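Local coordinates for protein putative oxidoreductase (Gluconobacter oxydans, PDB 3WJ7) that belongs to the short-chain dehydrogenase/reductase family and probably uses a nicotinamide coenzyme in oxidation or reduction of its substrates, at residues T22-S27 against S182-P187; Y210-L215 against N246-D251. One frame throughout, in Å; residues are numbered along the deposited sequence.

How the interactions relate
From the N terminus, the chain enters helix 24-35 right after a glycine-rich turn. Interaction 1 sets the start of this helix against the end of strand 176-185. It closes a long loop: 154 residues separate its two segments. Only after that does interaction 2 open, and 30 residues separate residues 210-215 from 246-251. The two contacts are therefore in series and neither encloses the other. Their centres are about 20 Å apart, yet they meet where Thr-183 CG2 packs on Leu-215 CB at 4.3 Å. Both reach the same sheet. Interaction 1 does so through strand 176-185, interaction 2 through its neighbours 214-219 and 239-248.

Interaction 1: T22-S27 against S182-P187; sequences TGFVGS and STPVGP
Pro-184 meets the first turn of helix 24-35 through Val-25 and Phe-24. Its CG touches Val-25 CG2 at 4.0 Å, and the two side chains cross at about a right angle. The methyl beside its own backbone N, CG2, is the one that touches the proline. Pro-184 CB, the next atom of the ring, is 4.2 Å from Phe-24 CE2. The backbone joins in, since Pro-184 O lies at the edge of the Phe-24 ring, 3.5 Å from CE2. No hydrogen bond crosses the contact.

Val-185 turns its side chain away from the helix, toward Ala-327 and Ala-331 of helix 324-337 and Ile-199 of helix 194-203. Its carbonyl carbon still borders the phenylalanine edge near CZ.

The helix start belongs to the TGxxGxxG motif of the Rossmann fold, with Gly-23 and Gly-26 as its second and third glycines. In relatives this turn lies under the coenzyme's pyrophosphate, and it probably does so here. Gly-23 is the N-cap. Its carbonyl takes both the backbone N of Ser-27, at 3.0 Å, and the Ser-27 hydroxyl OG, at 3.1 Å. The side chain of Val-25 is also about 5 Å from a bound mercury ion.

At Gly-186 the strand has ended. Its backbone angles (phi 162°, psi -163°) are ones that a residue with a side chain could hardly adopt. The amide N lies in the plane of the Phe-24 ring, 3.7 Å from CZ. The ring arrives here because CG is anti to the backbone N (chi1 -174°), which sends it outward from the helix.

Pro-187 points its own ring away, onto Asp-330 and Trp-334. Its carbonyl turns back instead, so that Pro-187 O faces the ring edge at CE1, 3.1 Å away.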
# COMPACT_ATOMS: atom_id res chain seq x y z
N THR A 22 13.48 9.98 -21.68
CA THR A 22 14.60 9.09 -21.30
C THR A 22 14.18 7.60 -21.28
O THR A 22 15.03 6.72 -21.29
CB THR A 22 15.18 9.48 -19.94
OG1 THR A 22 14.14 9.43 -18.95
CG2 THR A 22 15.67 10.92 -19.99
N GLY A 23 12.87 7.32 -21.27
CA GLY A 23 12.42 5.95 -21.35
C GLY A 23 12.56 5.28 -22.72
O GLY A 23 12.99 5.87 -23.72
N PHE A 24 12.23 3.99 -22.72
CA PHE A 24 12.29 3.12 -23.85
C PHE A 24 11.36 3.64 -24.95
O PHE A 24 11.81 3.90 -26.07
CB PHE A 24 11.93 1.70 -23.38
CG PHE A 24 12.11 0.64 -24.43
CD1 PHE A 24 13.24 0.64 -25.27
CD2 PHE A 24 11.13 -0.38 -24.60
CE1 PHE A 24 13.37 -0.36 -26.26
CE2 PHE A 24 11.29 -1.37 -25.59
CZ PHE A 24 12.41 -1.36 -26.41
N VAL A 25 10.09 3.86 -24.62
CA VAL A 25 9.14 4.42 -25.59
C VAL A 25 9.29 5.93 -25.85
O VAL A 25 9.25 6.37 -27.01
CB VAL A 25 7.69 4.14 -25.17
CG1 VAL A 25 6.75 4.85 -26.14
CG2 VAL A 25 7.46 2.65 -25.12
N GLY A 26 9.44 6.69 -24.78
CA GLY A 26 9.62 8.13 -24.86
C GLY A 26 10.75 8.49 -25.81
O GLY A 26 10.61 9.39 -26.69
N SER A 27 11.88 7.80 -25.69
CA SER A 27 12.95 8.23 -26.58
C SER A 27 12.73 7.76 -28.00
O SER A 27 13.14 8.44 -28.96
CB SER A 27 14.34 7.88 -26.07
OG SER A 27 14.60 6.54 -26.24
N SER A 182 0.74 -1.93 -26.91
CA SER A 182 0.78 -3.22 -26.26
C SER A 182 2.14 -3.33 -25.58
O SER A 182 2.62 -2.37 -24.99
CB SER A 182 0.56 -4.35 -27.28
OG SER A 182 1.57 -4.35 -28.29
N THR A 183 2.80 -4.47 -25.67
CA THR A 183 4.07 -4.60 -25.00
C THR A 183 5.28 -4.49 -25.92
O THR A 183 5.53 -5.35 -26.73
CB THR A 183 4.10 -5.77 -23.96
OG1 THR A 183 5.32 -6.54 -24.05
CG2 THR A 183 2.89 -6.65 -24.01
N PRO A 184 6.00 -3.36 -25.82
CA PRO A 184 6.99 -3.04 -26.85
C PRO A 184 8.30 -3.74 -26.61
O PRO A 184 8.77 -3.78 -25.51
CB PRO A 184 7.20 -1.57 -26.67
CG PRO A 184 6.96 -1.33 -25.20
CD PRO A 184 5.87 -2.29 -24.81
N VAL A 185 8.87 -4.29 -27.68
CA VAL A 185 10.14 -4.97 -27.65
C VAL A 185 10.94 -4.34 -28.76
O VAL A 185 10.37 -3.84 -29.74
CB VAL A 185 9.93 -6.46 -27.91
CG1 VAL A 185 11.21 -7.20 -28.16
CG2 VAL A 185 9.17 -7.07 -26.75
N GLY A 186 12.25 -4.31 -28.61
CA GLY A 186 13.11 -3.85 -29.68
C GLY A 186 14.49 -3.47 -29.23
O GLY A 186 14.91 -3.85 -28.12
N PRO A 187 15.21 -2.73 -30.07
CA PRO A 187 16.58 -2.37 -29.72
C PRO A 187 16.58 -1.25 -28.71
O PRO A 187 15.55 -0.61 -28.49
CB PRO A 187 17.19 -1.93 -31.06
CG PRO A 187 16.04 -1.49 -31.87
CD PRO A 187 14.89 -2.38 -31.46

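Interaction 2: Y210-L215 against N246-D251; sequences YVETGL and NIMLGD
Leu-215 and Ile-247 form an antiparallel hydrogen-bonded pair. Leu-215 N gives to Ile-247 O at 3.0 Å, and Ile-247 N returns a bond to Leu-215 O at 2.8 Å. Both are nearly straight. The two side chains lie side by side, with Leu-215 CD2 on Ile-247 CG2. The next pair, Gly-214 with Met-248, is non-hydrogen-bonded.

Met-248 is the N-cap of helix 249-259, and the opposite segment supplies acceptors to the amides that follow. Leu-249 N binds Thr-213 O at 2.7 Å. Gly-250 N binds Glu-212 OE1 at 3.1 Å, meeting the oxygen on its syn side, 16° out of the carboxylate plane. The same OE1 takes a weak bond from Thr-213 N. OE2 has a long, weak ion pair with Lys-268. The Glu-212 chain is bent at chi2 (56°), which brings the carboxylate to the helix start. Its negative charge there probably suits the helix dipole. With an alanine here, Gly-250 N would probably be left without its carboxylate acceptor, and Met-248 CE would lose a neighbour.

Met-248 folds CE over the Thr-213 carbonyl, at 3.4 Å from Thr-213 O, and crosses Glu-212 at about a right angle. Leu-249 packs through both its methyls. Its CD2 meets Val-211 O at 3.3 Å, and its CD1 meets Leu-215 CD1 at 4.0 Å. Tyr-210 brings its hydroxyl end up to Gly-250 CA. Asn-246 OD1 accepts from Asn-216 ND2 and Phe-308 N.

The contact thus joins the antiparallel pair of strands 214-219 and 239-248 to the start of helix 249-259. The Tyr-210 ring stacks edge-to-face on Phe-253 of that helix and packs on Trp-283 of the second subunit, while strand 209-211 pairs with strand 267-269.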
# COMPACT_ATOMS: atom_id res chain seq x y z
N TYR A 210 8.73 -21.07 -16.61
CA TYR A 210 7.89 -19.93 -16.91
C TYR A 210 6.46 -20.38 -16.84
O TYR A 210 6.16 -21.56 -16.98
CB TYR A 210 8.21 -19.34 -18.30
CG TYR A 210 7.75 -20.15 -19.48
CD1 TYR A 210 6.54 -19.88 -20.11
CD2 TYR A 210 8.54 -21.16 -20.00
CE1 TYR A 210 6.10 -20.64 -21.20
CE2 TYR A 210 8.13 -21.91 -21.10
CZ TYR A 210 6.92 -21.65 -21.70
OH TYR A 210 6.52 -22.40 -22.79
N VAL A 211 5.57 -19.41 -16.66
CA VAL A 211 4.14 -19.62 -16.57
C VAL A 211 3.54 -19.14 -17.87
O VAL A 211 3.80 -18.00 -18.29
CB VAL A 211 3.53 -18.85 -15.37
CG1 VAL A 211 2.04 -19.08 -15.28
CG2 VAL A 211 4.23 -19.24 -14.06
N GLU A 212 2.77 -20.01 -18.51
CA GLU A 212 2.20 -19.76 -19.83
C GLU A 212 1.24 -18.59 -19.73
O GLU A 212 0.54 -18.40 -18.73
CB GLU A 212 1.48 -21.02 -20.35
CG GLU A 212 0.90 -20.98 -21.78
CD GLU A 212 1.93 -20.63 -22.90
OE1 GLU A 212 2.54 -19.54 -22.89
OE2 GLU A 212 2.12 -21.43 -23.84
N THR A 213 1.23 -17.77 -20.77
CA THR A 213 0.16 -16.81 -20.99
C THR A 213 0.26 -16.14 -22.36
O THR A 213 1.18 -16.42 -23.13
CB THR A 213 0.05 -15.75 -19.88
OG1 THR A 213 -1.23 -15.12 -20.02
CG2 THR A 213 1.18 -14.73 -19.91
N GLY A 214 -0.70 -15.26 -22.63
CA GLY A 214 -0.83 -14.62 -23.93
C GLY A 214 -0.57 -13.15 -23.80
O GLY A 214 -1.04 -12.51 -22.87
N LEU A 215 0.19 -12.60 -24.74
CA LEU A 215 0.41 -11.18 -24.78
C LEU A 215 0.45 -10.75 -26.22
O LEU A 215 0.31 -11.57 -27.11
CB LEU A 215 1.68 -10.75 -23.99
CG LEU A 215 3.15 -11.19 -24.22
CD1 LEU A 215 3.77 -11.34 -22.82
CD2 LEU A 215 3.40 -12.50 -24.97
N ASN A 246 -0.35 -11.03 -31.55
CA ASN A 246 -0.83 -11.78 -30.41
C ASN A 246 -0.11 -13.11 -30.36
O ASN A 246 -0.19 -13.92 -31.29
CB ASN A 246 -2.34 -11.96 -30.45
CG ASN A 246 -3.09 -10.62 -30.24
OD1 ASN A 246 -2.89 -9.91 -29.22
ND2 ASN A 246 -3.95 -10.28 -31.19
N ILE A 247 0.64 -13.31 -29.27
CA ILE A 247 1.54 -14.44 -29.19
C ILE A 247 1.53 -15.07 -27.79
O ILE A 247 1.37 -14.39 -26.79
CB ILE A 247 2.95 -14.06 -29.71
CG1 ILE A 247 3.76 -15.34 -30.09
CG2 ILE A 247 3.65 -13.13 -28.73
CD1 ILE A 247 5.21 -15.14 -30.49
N MET A 248 1.62 -16.39 -27.72
CA MET A 248 1.70 -17.06 -26.44
C MET A 248 3.14 -16.96 -25.98
O MET A 248 4.04 -16.79 -26.80
CB MET A 248 1.25 -18.53 -26.52
CG MET A 248 -0.20 -18.77 -26.99
SD MET A 248 -1.56 -18.17 -25.96
CE MET A 248 -1.14 -18.68 -24.28
N LEU A 249 3.36 -17.02 -24.67
CA LEU A 249 4.67 -16.77 -24.12
C LEU A 249 5.62 -17.91 -24.53
O LEU A 249 6.80 -17.69 -24.82
CB LEU A 249 4.54 -16.59 -22.60
CG LEU A 249 5.63 -15.92 -21.78
CD1 LEU A 249 6.08 -14.57 -22.34
CD2 LEU A 249 5.18 -15.74 -20.33
N GLY A 250 5.09 -19.14 -24.58
CA GLY A 250 5.84 -20.31 -25.04
C GLY A 250 6.37 -20.11 -26.47
O GLY A 250 7.55 -20.41 -26.76
N ASP A 251 5.51 -19.57 -27.34
CA ASP A 251 5.88 -19.33 -28.73
C ASP A 251 6.95 -18.26 -28.82
O ASP A 251 7.91 -18.41 -29.57
CB ASP A 251 4.66 -18.95 -29.56
CG ASP A 251 3.68 -20.11 -29.71
OD1 ASP A 251 4.11 -21.29 -29.70
OD2 ASP A 251 2.46 -19.85 -29.82